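Local coordinates for protein putative ABC transporter subunit, substrate-binding component (Rhodopseudomonas palustris, PDB 4EVQ) that binds 4-hydroxybenzoate and, as the substrate-binding component of an ABC transporter, probably delivers such lignin-derived aromatic compounds for uptake, at residues 68-73 against 95-100; 59-64 against 74-79; 117-122 against 126-131. All blocks are in the same frame, centred on the assembly; numbering follows the deposited sequence.

From the N terminus, interaction 2 closes first: strand 54-62 leads through a short loop into helix 67-80, whose residues 74-79 pack back on the strand. Before that loop shuts, 68-73 of the same helix has already begun interaction 1, which closes at 95-100 on helix 92-105, so the two cross. The salt bridge of K69 with E64 and the packing of M98 on T74 join them. Interaction 3 follows in series, 117-122 folding onto 126-131. I119 there rests on A95 and V99 of interaction 1, whereas interactions 2 and 3 do not touch. Interaction 2 ties helix 67-80 to the sheet, interaction 1 joins that helix to helix 92-105, and interaction 3 fastens the loop to strand 128-130.

Interaction 1 of 3, residues 68-73 against 95-100; sequences PKATEL and AMAMVK
The backbone oxygen of A97 receives a hydrogen bond from a bridging water, A97 O lying 2.8 Å from the water oxygen. The same water is 2.9 Å from T71 OG1, so a helix carbonyl and a threonine hydroxyl on the neighbouring helix are joined through one molecule. T71 suits this exposed margin of the contact: its hydroxyl serves the water, and the side chain also touches I101 further along helix 92-105. T71 OG1 itself comes no nearer than 4.5 Å to A97 CB, which leaves the water as its polar link to 95-100.

Beside the bridge, A70 and A97 turn their methyl groups toward each other. A70 CB and A97 CB are 3.6 Å apart, a full van der Waals contact, while A70 CA and A97 CA are separated by 6.0 Å. Alanine suits both places, its single methyl fitting where the backbones come this close. A70 also touches V94 of helix 92-105, which extends the apolar seam.

These are neighbouring helices on one face of the central sheet of a lobe of the periplasmic binding protein fold. L73 and M98, a selenomethionine here, both reach L22 of strand 17-23 in the sheet. The A70 side chain is about 12 Å from the bound 4-hydroxybenzoate, so the contact lies outside direct reach of the ligand. Its chemistry implies cohesion by close fit between two methyls at the covered end and by a shared water at the wet end, with no charge involved.

Interaction 2 of 3, residues 59-64 against 74-79; sequences VKVDDE and TTKLIQ. With SO4 (sulfate ion), chain C.
L77 meets V61 end to end, and the two branched side chains press together: L77 CD2 is 3.5 Å from V61 CG2, tighter than an ordinary carbon contact. Conformation brings this about. V61 places CG1 opposite its backbone N, leaving CG2 beside the N and facing the helix. L77 leaves its helix at an angle to the strand, but a chi1 of -88°, swung beyond the usual staggered value, followed by an extended chi2, carries its forked end nearer. L77 CG also sits 3.7 Å from V61 CG2, so the valine methyl lies against the fork of the leucine, closer to the CD2 branch. V59 adds a looser flank, its CG1 4.0 Å from L77 CD2, V59 and L77 passing one another in opposite directions. Beta-branched valines suit these inward strand positions, and leucine gives the reach needed from the helix.

Here strand 59-62 and the following helix 74-79 run antiparallel, at 167°, as the first half of the beta-alpha-beta crossover that continues to strand 85-88. V61 and L77 both touch L22 on strand 17-23, the next strand of the sheet.

K76 borders the packing: V61 CG2 is 4.4 Å from K76 CE. Its aliphatic chain is extended until a bend at chi4 (64°) turns the ammonium to a sulfate, probably from the crystallisation liquor, with K76 NZ 2.8 Å from O4 of that sulfate. E81 is a second anionic partner. At the strand's end an Asx turn forms, E64 N donating to D62 OD1 at 3.0 Å from well above the carboxylate plane, while D62 OD1 also accepts from Y25 N.

Interaction 3 of 3, residues 117-122 against 126-131; sequences DIITRA and PNVFRT. With SO4 (sulfate ion), chain D.
At the edge of the sheet in one lobe of the periplasmic binding protein fold, the loop after strand 109-111 turns through a short 3-10 segment and folds onto outermost strand 128-130, where T120 and I119 receive R130. The R130 side chain is about 7 Å from the bound 4-hydroxybenzoate, so this buried contact lies near the ligand site.

R130 departs from the strand with CG opposite its backbone N, then bends at chi2 and at chi3 (60°), which lays the guanidinium across the loop. R130 NH2 donates to T120 OG1 at 2.9 Å, a bent bond (134°) whose acceptor is tilted 25° from the guanidinium plane. Threonine suits the place because its hydroxyl accepts this N-H while its CG2 methyl sits off the guanidinium plane, against NH2 and NE. I119 lies over one face, toward the rim at NH1, with I119 CB 3.6 Å from R130 NH1. I119 CG2 meets V128 CG1 at 3.9 Å, the two side chains crossing at about a right angle.

R130 NH1 donates hydrogen bonds to the carbonyl oxygens of A114 and A116, and R130 NE to N340 OD1. This spread of acceptors fixes the rotation of the guanidinium in a buried setting. A leucine here would probably leave the oxygens of A114, A116 and N340 without this donor and the T120 hydroxyl freer to turn.

R121 instead extends to a sulfate, probably from the crystallisation liquor, also held by R140, while D367 forms a salt bridge with R121. R121 NH1 lies 3.0 Å from sulfate O2, and R121 NH2 lies 2.9 Å from sulfate O3 in a nearly straight bond.

Interaction 1 of 3, residues 68-73 against 95-100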
ATOM      1  N   PRO A  68     -14.595  -0.150 -13.499  1.00 13.98           N
ATOM      2  CA  PRO A  68     -15.527   0.429 -14.471  1.00 15.93           C
ATOM      3  C   PRO A  68     -16.122   1.765 -14.035  1.00 16.57           C
ATOM      4  O   PRO A  68     -16.635   2.480 -14.916  1.00 18.26           O
ATOM      5  CB  PRO A  68     -16.616  -0.652 -14.570  1.00 17.33           C
ATOM      6  CG  PRO A  68     -15.892  -1.893 -14.289  1.00 16.83           C
ATOM      7  CD  PRO A  68     -14.985  -1.527 -13.140  1.00 14.49           C
ATOM      8  N   LYS A  69     -16.090   2.072 -12.737  1.00 14.91           N
ATOM      9  CA  LYS A  69     -16.616   3.350 -12.255  1.00 14.64           C
ATOM     10  C   LYS A  69     -15.567   4.417 -12.062  1.00 12.17           C
ATOM     11  O   LYS A  69     -15.898   5.552 -11.708  1.00 14.01           O
ATOM     12  CB  LYS A  69     -17.370   3.133 -10.951  1.00 17.66           C
ATOM     13  CG  LYS A  69     -18.532   2.150 -11.113  1.00 20.04           C
ATOM     14  CD  LYS A  69     -19.406   2.134  -9.893  1.00 23.02           C
ATOM     15  CE  LYS A  69     -20.747   1.467 -10.183  1.00 25.59           C
ATOM     16  NZ  LYS A  69     -21.645   1.443  -8.999  1.00 27.05           N
ATOM     17  N   ALA A  70     -14.293   4.057 -12.213  1.00 11.82           N
ATOM     18  CA  ALA A  70     -13.211   4.924 -11.826  1.00 12.43           C
ATOM     19  C   ALA A  70     -13.202   6.229 -12.593  1.00 11.27           C
ATOM     20  O   ALA A  70     -12.999   7.275 -11.999  1.00 12.47           O
ATOM     21  CB  ALA A  70     -11.870   4.207 -11.985  1.00 12.98           C
ATOM     22  N   THR A  71     -13.417   6.188 -13.899  1.00 12.83           N
ATOM     23  CA  THR A  71     -13.398   7.443 -14.683  1.00 14.36           C
ATOM     24  C   THR A  71     -14.483   8.402 -14.243  1.00 14.61           C
ATOM     25  O   THR A  71     -14.241   9.584 -14.043  1.00 15.25           O
ATOM     26  CB  THR A  71     -13.538   7.129 -16.156  1.00 16.83           C
ATOM     27  OG1 THR A  71     -12.336   6.442 -16.558  1.00 17.67           O
ATOM     28  CG2 THR A  71     -13.719   8.391 -17.029  1.00 20.70           C
ATOM     29  N   GLU A  72     -15.689   7.888 -14.067  1.00 15.29           N
ATOM     30  CA  GLU A  72     -16.806   8.764 -13.737  1.00 17.16           C
ATOM     31  C   GLU A  72     -16.683   9.329 -12.322  1.00 15.92           C
ATOM     32  O   GLU A  72     -17.003  10.486 -12.076  1.00 16.01           O
ATOM     33  CB  GLU A  72     -18.133   8.021 -13.954  1.00 19.50           C
ATOM     34  CG  GLU A  72     -18.391   6.918 -12.949  1.00 24.70           C
ATOM     35  CD  GLU A  72     -19.517   5.956 -13.312  1.00 28.59           C
ATOM     36  OE1 GLU A  72     -19.321   5.086 -14.201  1.00 29.28           O
ATOM     37  OE2 GLU A  72     -20.585   6.019 -12.657  1.00 31.48           O
ATOM     38  N   LEU A  73     -16.171   8.538 -11.387  1.00 13.64           N
ATOM     39  CA  LEU A  73     -15.988   9.017 -10.012  1.00 13.46           C
ATOM     40  C   LEU A  73     -14.861  10.024  -9.902  1.00 12.93           C
ATOM     41  O   LEU A  73     -14.996  11.043  -9.213  1.00 14.75           O
ATOM     42  CB  LEU A  73     -15.818   7.850  -9.048  1.00 13.00           C
ATOM     43  CG  LEU A  73     -17.057   6.952  -8.970  1.00 13.11           C
ATOM     44  CD1 LEU A  73     -16.748   5.799  -8.067  1.00 14.97           C
ATOM     45  CD2 LEU A  73     -18.295   7.728  -8.472  1.00 14.80           C
ATOM     46  N   ALA A  95      -7.012   2.906  -9.459  1.00  9.32           N
ATOM     47  CA  ALA A  95      -6.002   3.951  -9.387  1.00  8.80           C
ATOM     48  C   ALA A  95      -5.396   4.294 -10.716  1.00  8.64           C
ATOM     49  O   ALA A  95      -5.134   5.488 -10.981  1.00 10.30           O
ATOM     50  CB  ALA A  95      -4.921   3.571  -8.413  1.00  9.69           C
HETATM   51  N   MSE A  96      -5.171   3.324 -11.584  0.59 10.86           N
HETATM   52  CA  MSE A  96      -4.548   3.671 -12.856  0.59 12.51           C
HETATM   53  C   MSE A  96      -5.515   4.494 -13.731  0.59 11.99           C
HETATM   54  O   MSE A  96      -5.102   5.405 -14.468  0.59 12.26           O
HETATM   55  CB  MSE A  96      -4.008   2.434 -13.579  0.59 16.58           C
HETATM   56  CG  MSE A  96      -5.027   1.482 -14.049  0.59 19.19           C
HETATM   57 SE   MSE A  96      -4.122  -0.016 -14.922  0.35 22.27          SE
HETATM   58  CE  MSE A  96      -3.290  -0.867 -13.412  0.59 17.41           C
ATOM     59  N   ALA A  97      -6.804   4.230 -13.623  1.00 11.52           N
ATOM     60  CA  ALA A  97      -7.779   5.025 -14.359  1.00 11.55           C
ATOM     61  C   ALA A  97      -7.883   6.416 -13.761  1.00 11.44           C
ATOM     62  O   ALA A  97      -8.044   7.410 -14.498  1.00 13.50           O
ATOM     63  CB  ALA A  97      -9.118   4.304 -14.301  1.00 12.04           C
HETATM   64  N   MSE A  98      -7.782   6.513 -12.451  1.00  9.98           N
HETATM   65  CA  MSE A  98      -7.830   7.816 -11.769  1.00 10.36           C
HETATM   66  C   MSE A  98      -6.639   8.642 -12.163  1.00 10.29           C
HETATM   67  O   MSE A  98      -6.792   9.830 -12.501  1.00 10.40           O
HETATM   68  CB  MSE A  98      -7.845   7.590 -10.243  1.00 10.93           C
HETATM   69  CG  MSE A  98      -8.026   8.832  -9.429  1.00 11.85           C
HETATM   70 SE   MSE A  98      -7.393   8.680  -7.589  0.58 14.82          SE
HETATM   71  CE  MSE A  98      -5.521   8.904  -8.008  1.00 14.30           C
ATOM     72  N   VAL A  99      -5.447   8.087 -12.100  1.00 11.11           N
ATOM     73  CA  VAL A  99      -4.235   8.828 -12.418  1.00 10.95           C
ATOM     74  C   VAL A  99      -4.203   9.224 -13.883  1.00 11.47           C
ATOM     75  O   VAL A  99      -3.712  10.306 -14.198  1.00 12.13           O
ATOM     76  CB  VAL A  99      -2.993   7.992 -12.054  1.00 10.99           C
ATOM     77  CG1 VAL A  99      -1.723   8.613 -12.644  1.00 12.64           C
ATOM     78  CG2 VAL A  99      -2.881   7.866 -10.579  1.00 12.16           C
ATOM     79  N   LYS A 100      -4.786   8.433 -14.776  1.00 12.56           N
ATOM     80  CA  LYS A 100      -4.793   8.784 -16.182  1.00 12.78           C
ATOM     81  C   LYS A 100      -5.481  10.130 -16.368  1.00 13.58           C
ATOM     82  O   LYS A 100      -5.052  10.960 -17.182  1.00 15.66           O
ATOM     83  CB  LYS A 100      -5.485   7.702 -17.016  1.00 13.67           C
ATOM     84  CG  LYS A 100      -5.516   7.977 -18.480  1.00 16.60           C
ATOM     85  CD  LYS A 100      -6.063   6.760 -19.265  1.00 19.77           C
ATOM     86  CE  LYS A 100      -6.054   7.052 -20.789  1.00 24.27           C
ATOM     87  NZ  LYS A 100      -6.474   5.853 -21.559  1.00 28.00           N
TER
HETATM   88  O   HOH W   1      -9.468   7.034 -16.853  1.00 19.34           O

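Interaction 2 of 3, residues 59-64 against 74-79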
ATOM      1  N   VAL A  59     -14.050  15.245   0.994  1.00 15.27           N
ATOM      2  CA  VAL A  59     -15.156  14.818   0.180  1.00 14.93           C
ATOM      3  C   VAL A  59     -14.903  13.364  -0.138  1.00 12.81           C
ATOM      4  O   VAL A  59     -14.039  13.041  -0.973  1.00 13.09           O
ATOM      5  CB  VAL A  59     -15.252  15.650  -1.105  1.00 16.82           C
ATOM      6  CG1 VAL A  59     -16.437  15.196  -1.903  1.00 16.28           C
ATOM      7  CG2 VAL A  59     -15.323  17.158  -0.743  1.00 20.07           C
ATOM      8  N   LYS A  60     -15.650  12.467   0.496  0.52 11.76           N
ATOM      9  CA  LYS A  60     -15.328  11.043   0.446  0.52 10.37           C
ATOM     10  C   LYS A  60     -16.197  10.314  -0.576  0.52 11.68           C
ATOM     11  O   LYS A  60     -17.421  10.220  -0.411  0.52 11.39           O
ATOM     12  CB  LYS A  60     -15.539  10.458   1.835  0.52 11.20           C
ATOM     13  CG  LYS A  60     -14.716  11.133   2.916  0.52 11.86           C
ATOM     14  CD  LYS A  60     -15.043  10.616   4.299  0.52 13.40           C
ATOM     15  CE  LYS A  60     -14.100  11.200   5.329  0.52 15.92           C
ATOM     16  NZ  LYS A  60     -14.425  10.683   6.695  0.52 17.07           N
ATOM     17  N   VAL A  61     -15.580   9.765  -1.609  1.00 11.74           N
ATOM     18  CA  VAL A  61     -16.276   9.100  -2.701  1.00 12.09           C
ATOM     19  C   VAL A  61     -15.862   7.644  -2.663  1.00 10.80           C
ATOM     20  O   VAL A  61     -14.676   7.307  -2.695  1.00 12.30           O
ATOM     21  CB  VAL A  61     -15.929   9.746  -4.054  1.00 13.12           C
ATOM     22  CG1 VAL A  61     -16.532   8.985  -5.213  1.00 14.01           C
ATOM     23  CG2 VAL A  61     -16.371  11.233  -4.058  1.00 14.30           C
ATOM     24  N   ASP A  62     -16.849   6.766  -2.560  1.00 10.22           N
ATOM     25  CA  ASP A  62     -16.639   5.348  -2.536  1.00 10.22           C
ATOM     26  C   ASP A  62     -16.403   4.778  -3.907  1.00 10.44           C
ATOM     27  O   ASP A  62     -17.301   4.765  -4.742  1.00 11.96           O
ATOM     28  CB  ASP A  62     -17.894   4.701  -1.971  1.00  9.64           C
ATOM     29  CG  ASP A  62     -17.755   3.187  -1.801  1.00  9.73           C
ATOM     30  OD1 ASP A  62     -16.624   2.624  -1.902  1.00 10.49           O
ATOM     31  OD2 ASP A  62     -18.801   2.562  -1.536  1.00 12.43           O
ATOM     32  N   ASP A  63     -15.174   4.279  -4.148  1.00 10.29           N
ATOM     33  CA  ASP A  63     -14.841   3.735  -5.460  1.00 10.44           C
ATOM     34  C   ASP A  63     -15.258   2.279  -5.650  1.00 10.11           C
ATOM     35  O   ASP A  63     -15.189   1.755  -6.750  1.00 10.71           O
ATOM     36  CB  ASP A  63     -13.348   3.901  -5.777  1.00 10.57           C
ATOM     37  CG  ASP A  63     -12.436   2.878  -5.050  1.00 14.16           C
ATOM     38  OD1 ASP A  63     -12.857   2.067  -4.258  1.00 17.35           O
ATOM     39  OD2 ASP A  63     -11.234   2.876  -5.317  1.00 20.70           O
ATOM     40  N   GLU A  64     -15.723   1.644  -4.580  1.00 11.21           N
ATOM     41  CA  GLU A  64     -16.206   0.249  -4.595  1.00 11.23           C
ATOM     42  C   GLU A  64     -15.169  -0.764  -5.112  1.00 11.96           C
ATOM     43  O   GLU A  64     -15.522  -1.859  -5.518  1.00 14.14           O
ATOM     44  CB  GLU A  64     -17.531   0.142  -5.416  1.00 12.09           C
ATOM     45  CG  GLU A  64     -18.610   1.111  -4.950  1.00 13.59           C
ATOM     46  CD  GLU A  64     -19.881   1.186  -5.828  1.00 16.59           C
ATOM     47  OE1 GLU A  64     -19.975   0.516  -6.870  1.00 19.15           O
ATOM     48  OE2 GLU A  64     -20.832   1.889  -5.418  1.00 20.60           O
ATOM     49  N   THR A  74     -13.772   9.793 -10.625  1.00 11.39           N
ATOM     50  CA  THR A  74     -12.675  10.753 -10.651  1.00 12.06           C
ATOM     51  C   THR A  74     -13.114  12.076 -11.276  1.00 13.64           C
ATOM     52  O   THR A  74     -12.819  13.144 -10.751  1.00 14.51           O
ATOM     53  CB  THR A  74     -11.486  10.185 -11.425  1.00 11.45           C
ATOM     54  OG1 THR A  74     -11.065   8.967 -10.816  1.00 12.95           O
ATOM     55  CG2 THR A  74     -10.309  11.135 -11.390  1.00 13.32           C
ATOM     56  N   THR A  75     -13.880  11.995 -12.360  1.00 15.53           N
ATOM     57  CA  THR A  75     -14.411  13.200 -12.984  1.00 18.26           C
ATOM     58  C   THR A  75     -15.342  13.944 -12.028  1.00 18.92           C
ATOM     59  O   THR A  75     -15.243  15.182 -11.946  1.00 20.21           O
ATOM     60  CB  THR A  75     -15.103  12.834 -14.286  1.00 20.98           C
ATOM     61  OG1 THR A  75     -14.121  12.262 -15.170  1.00 23.26           O
ATOM     62  CG2 THR A  75     -15.715  14.070 -14.947  1.00 22.84           C
ATOM     63  N   LYS A  76     -16.225  13.231 -11.317  1.00 18.83           N
ATOM     64  CA  LYS A  76     -17.087  13.880 -10.294  1.00 19.03           C
ATOM     65  C   LYS A  76     -16.231  14.672  -9.287  1.00 17.85           C
ATOM     66  O   LYS A  76     -16.522  15.820  -8.967  1.00 19.74           O
ATOM     67  CB  LYS A  76     -17.963  12.860  -9.528  1.00 21.47           C
ATOM     68  CG  LYS A  76     -18.635  13.383  -8.200  1.00 22.74           C
ATOM     69  CD  LYS A  76     -19.384  12.245  -7.402  1.00 24.06           C
ATOM     70  CE  LYS A  76     -19.996  12.765  -6.122  1.00 25.10           C
ATOM     71  NZ  LYS A  76     -21.092  13.806  -6.313  1.00 24.70           N
ATOM     72  N   LEU A  77     -15.157  14.083  -8.807  1.00 15.83           N
ATOM     73  CA  LEU A  77     -14.356  14.722  -7.783  1.00 16.29           C
ATOM     74  C   LEU A  77     -13.628  15.945  -8.325  1.00 16.02           C
ATOM     75  O   LEU A  77     -13.582  16.968  -7.651  1.00 16.37           O
ATOM     76  CB  LEU A  77     -13.297  13.773  -7.214  1.00 17.46           C
ATOM     77  CG  LEU A  77     -13.783  12.947  -6.070  1.00 17.68           C
ATOM     78  CD1 LEU A  77     -12.677  12.001  -5.653  1.00 17.70           C
ATOM     79  CD2 LEU A  77     -14.212  13.804  -4.901  1.00 17.91           C
ATOM     80  N   ILE A  78     -13.047  15.835  -9.523  1.00 16.09           N
ATOM     81  CA  ILE A  78     -12.273  16.936 -10.069  1.00 17.05           C
ATOM     82  C   ILE A  78     -13.184  18.037 -10.589  1.00 19.06           C
ATOM     83  O   ILE A  78     -12.934  19.211 -10.325  1.00 20.59           O
ATOM     84  CB  ILE A  78     -11.304  16.439 -11.189  1.00 16.89           C
ATOM     85  CG1 ILE A  78     -10.261  15.465 -10.622  1.00 16.79           C
ATOM     86  CG2 ILE A  78     -10.621  17.632 -11.925  1.00 17.92           C
ATOM     87  CD1 ILE A  78      -9.393  14.813 -11.711  1.00 16.66           C
ATOM     88  N   GLN A  79     -14.232  17.668 -11.328  1.00 20.51           N
ATOM     89  CA  GLN A  79     -15.079  18.654 -12.000  1.00 23.29           C
ATOM     90  C   GLN A  79     -16.257  19.069 -11.117  1.00 24.42           C
ATOM     91  O   GLN A  79     -16.370  20.230 -10.753  1.00 27.35           O
ATOM     92  CB  GLN A  79     -15.571  18.121 -13.346  1.00 27.09           C
ATOM     93  CG  GLN A  79     -14.546  17.321 -14.138  1.00 32.25           C
ATOM     94  CD  GLN A  79     -13.639  18.117 -15.035  1.00 36.84           C
ATOM     95  OE1 GLN A  79     -12.864  18.984 -14.597  1.00 39.21           O
ATOM     96  NE2 GLN A  79     -13.702  17.804 -16.325  1.00 38.53           N
TER
HETATM   97  S   SO4 C 401     -22.455  15.399  -2.815  0.70 17.28           S
HETATM   98  O1  SO4 C 401     -23.024  14.641  -1.680  0.70 15.63           O
HETATM   99  O2  SO4 C 401     -23.348  16.395  -3.423  0.70 17.87           O
HETATM  100  O3  SO4 C 401     -21.122  15.963  -2.584  0.70 19.48           O
HETATM  101  O4  SO4 C 401     -22.297  14.335  -3.788  0.70 19.74           O

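Interaction 3 of 3, residues 117-122 against 126-131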
ATOM      1  N   ASP A 117       2.372  -0.374 -10.975  1.00  8.08           N
ATOM      2  CA  ASP A 117       3.716   0.003 -11.424  1.00  9.16           C
ATOM      3  C   ASP A 117       3.682   1.213 -12.316  1.00 10.41           C
ATOM      4  O   ASP A 117       4.563   2.081 -12.221  1.00 11.12           O
ATOM      5  CB  ASP A 117       4.383  -1.171 -12.151  1.00 10.66           C
ATOM      6  CG  ASP A 117       4.776  -2.322 -11.232  1.00 13.25           C
ATOM      7  OD1 ASP A 117       5.022  -2.102 -10.038  1.00 13.79           O
ATOM      8  OD2 ASP A 117       4.894  -3.444 -11.770  1.00 14.66           O
ATOM      9  N   ILE A 118       2.643   1.344 -13.123  1.00  9.83           N
ATOM     10  CA  ILE A 118       2.639   2.396 -14.139  1.00 10.94           C
ATOM     11  C   ILE A 118       2.549   3.792 -13.522  1.00 10.20           C
ATOM     12  O   ILE A 118       2.992   4.767 -14.153  1.00 10.93           O
ATOM     13  CB  ILE A 118       1.501   2.167 -15.145  1.00 12.59           C
ATOM     14  CG1 ILE A 118       1.730   2.963 -16.419  1.00 13.76           C
ATOM     15  CG2 ILE A 118       0.142   2.451 -14.524  1.00 13.61           C
ATOM     16  CD1 ILE A 118       0.824   2.495 -17.541  1.00 16.24           C
ATOM     17  N   ILE A 119       2.007   3.915 -12.326  1.00 10.06           N
ATOM     18  CA  ILE A 119       1.766   5.238 -11.740  1.00 10.53           C
ATOM     19  C   ILE A 119       3.043   6.047 -11.570  1.00 10.45           C
ATOM     20  O   ILE A 119       3.024   7.289 -11.746  1.00 13.81           O
ATOM     21  CB  ILE A 119       0.967   5.058 -10.425  1.00 10.30           C
ATOM     22  CG1 ILE A 119      -0.437   4.595 -10.751  1.00 10.18           C
ATOM     23  CG2 ILE A 119       0.933   6.356  -9.609  1.00 10.61           C
ATOM     24  CD1 ILE A 119      -1.293   4.278  -9.559  1.00 11.65           C
ATOM     25  N   THR A 120       4.145   5.386 -11.286  1.00 11.15           N
ATOM     26  CA  THR A 120       5.440   6.079 -11.171  1.00 11.98           C
ATOM     27  C   THR A 120       6.438   5.578 -12.224  1.00 12.71           C
ATOM     28  O   THR A 120       7.698   5.678 -12.075  1.00 14.54           O
ATOM     29  CB  THR A 120       6.000   6.025  -9.718  1.00 13.69           C
ATOM     30  OG1 THR A 120       6.177   4.669  -9.303  1.00 15.19           O
ATOM     31  CG2 THR A 120       5.053   6.729  -8.707  1.00 15.04           C
ATOM     32  N   ARG A 121       5.871   5.134 -13.333  1.00 11.63           N
ATOM     33  CA  ARG A 121       6.601   4.743 -14.529  1.00 14.32           C
ATOM     34  C   ARG A 121       5.994   5.534 -15.684  1.00 13.87           C
ATOM     35  O   ARG A 121       6.074   6.773 -15.643  1.00 14.28           O
ATOM     36  CB  ARG A 121       6.673   3.216 -14.714  1.00 14.76           C
ATOM     37  CG  ARG A 121       7.590   2.563 -13.637  1.00 15.68           C
ATOM     38  CD  ARG A 121       7.747   1.071 -13.755  1.00 17.93           C
ATOM     39  NE  ARG A 121       8.740   0.573 -12.785  1.00 19.63           N
ATOM     40  CZ  ARG A 121       9.434  -0.553 -12.922  1.00 20.63           C
ATOM     41  NH1 ARG A 121       9.241  -1.323 -13.981  1.00 25.06           N
ATOM     42  NH2 ARG A 121      10.337  -0.920 -12.014  1.00 19.90           N
ATOM     43  N   ALA A 122       5.393   4.913 -16.691  1.00 14.42           N
ATOM     44  CA  ALA A 122       4.872   5.696 -17.839  1.00 15.34           C
ATOM     45  C   ALA A 122       3.819   6.770 -17.515  1.00 15.47           C
ATOM     46  O   ALA A 122       3.694   7.748 -18.243  1.00 18.00           O
ATOM     47  CB  ALA A 122       4.342   4.753 -18.926  1.00 17.31           C
ATOM     48  N   PRO A 126       4.189  15.543 -12.965  1.00 12.28           N
ATOM     49  CA  PRO A 126       4.636  16.483 -11.931  1.00 12.65           C
ATOM     50  C   PRO A 126       3.668  16.618 -10.774  1.00 11.13           C
ATOM     51  O   PRO A 126       4.069  17.013  -9.695  1.00 12.29           O
ATOM     52  CB  PRO A 126       4.729  17.822 -12.674  1.00 15.02           C
ATOM     53  CG  PRO A 126       4.992  17.433 -14.054  1.00 16.92           C
ATOM     54  CD  PRO A 126       4.228  16.136 -14.304  1.00 14.66           C
ATOM     55  N   ASN A 127       2.379  16.295 -10.992  1.00 10.80           N
ATOM     56  CA  ASN A 127       1.356  16.412  -9.967  1.00 10.85           C
ATOM     57  C   ASN A 127       0.937  15.114  -9.292  1.00 10.80           C
ATOM     58  O   ASN A 127      -0.008  15.119  -8.547  1.00 11.81           O
ATOM     59  CB  ASN A 127       0.105  17.036 -10.560  1.00 10.78           C
ATOM     60  CG  ASN A 127      -0.537  16.194 -11.639  1.00 12.15           C
ATOM     61  OD1 ASN A 127       0.117  15.705 -12.551  1.00 13.08           O
ATOM     62  ND2 ASN A 127      -1.857  16.048 -11.558  1.00 12.27           N
ATOM     63  N   VAL A 128       1.601  14.008  -9.610  1.00  9.82           N
ATOM     64  CA  VAL A 128       1.211  12.689  -9.093  1.00  9.75           C
ATOM     65  C   VAL A 128       2.291  12.175  -8.192  1.00  9.33           C
ATOM     66  O   VAL A 128       3.453  12.074  -8.564  1.00 10.55           O
ATOM     67  CB  VAL A 128       0.950  11.741 -10.270  1.00 13.92           C
ATOM     68  CG1 VAL A 128       0.698  10.283  -9.773  1.00 16.23           C
ATOM     69  CG2 VAL A 128      -0.234  12.193 -11.097  1.00 14.66           C
ATOM     70  N   PHE A 129       1.890  11.831  -6.963  1.00 10.03           N
ATOM     71  CA  PHE A 129       2.768  11.376  -5.901  1.00  8.82           C
ATOM     72  C   PHE A 129       2.235  10.095  -5.303  1.00  9.10           C
ATOM     73  O   PHE A 129       1.027   9.898  -5.316  1.00 10.44           O
ATOM     74  CB  PHE A 129       2.845  12.459  -4.816  1.00 11.15           C
ATOM     75  CG  PHE A 129       3.362  13.755  -5.346  1.00 10.81           C
ATOM     76  CD1 PHE A 129       4.692  13.986  -5.374  1.00 13.92           C
ATOM     77  CD2 PHE A 129       2.512  14.688  -5.857  1.00 11.88           C
ATOM     78  CE1 PHE A 129       5.191  15.162  -5.922  1.00 15.20           C
ATOM     79  CE2 PHE A 129       3.047  15.885  -6.406  1.00 13.15           C
ATOM     80  CZ  PHE A 129       4.358  16.085  -6.414  1.00 15.41           C
ATOM     81  N   ARG A 130       3.097   9.298  -4.729  1.00  8.95           N
ATOM     82  CA  ARG A 130       2.663   8.063  -4.049  1.00  8.48           C
ATOM     83  C   ARG A 130       3.315   8.026  -2.686  1.00  7.98           C
ATOM     84  O   ARG A 130       4.519   8.236  -2.555  1.00  9.14           O
ATOM     85  CB  ARG A 130       3.008   6.848  -4.900  1.00  7.35           C
ATOM     86  CG  ARG A 130       2.635   5.514  -4.293  1.00  7.48           C
ATOM     87  CD  ARG A 130       2.185   4.485  -5.300  1.00  7.32           C
ATOM     88  NE  ARG A 130       3.201   4.168  -6.297  1.00  8.02           N
ATOM     89  CZ  ARG A 130       2.957   3.425  -7.373  1.00  7.24           C
ATOM     90  NH1 ARG A 130       1.735   2.935  -7.558  1.00  8.22           N
ATOM     91  NH2 ARG A 130       3.921   3.152  -8.256  1.00  9.25           N
ATOM     92  N   THR A 131       2.525   7.675  -1.653  1.00  8.43           N
ATOM     93  CA  THR A 131       3.045   7.525  -0.316  1.00  8.63           C
ATOM     94  C   THR A 131       3.162   6.050   0.148  1.00  6.76           C
ATOM     95  O   THR A 131       3.534   5.810   1.298  1.00  7.83           O
ATOM     96  CB  THR A 131       2.276   8.294   0.721  1.00  8.53           C
ATOM     97  OG1 THR A 131       0.921   7.814   0.774  1.00  9.06           O
ATOM     98  CG2 THR A 131       2.289   9.803   0.459  1.00  9.83           C
TER
HETATM   99  S   SO4 D 402      11.269  -4.512 -12.965  0.67 22.58           S
HETATM  100  O1  SO4 D 402      10.731  -5.134 -11.748  0.67 22.41           O
HETATM  101  O2  SO4 D 402      10.150  -4.142 -13.810  0.67 24.27           O
HETATM  102  O3  SO4 D 402      11.920  -3.269 -12.574  0.67 25.04           O
HETATM  103  O4  SO4 D 402      12.269  -5.342 -13.643  0.67 22.95           O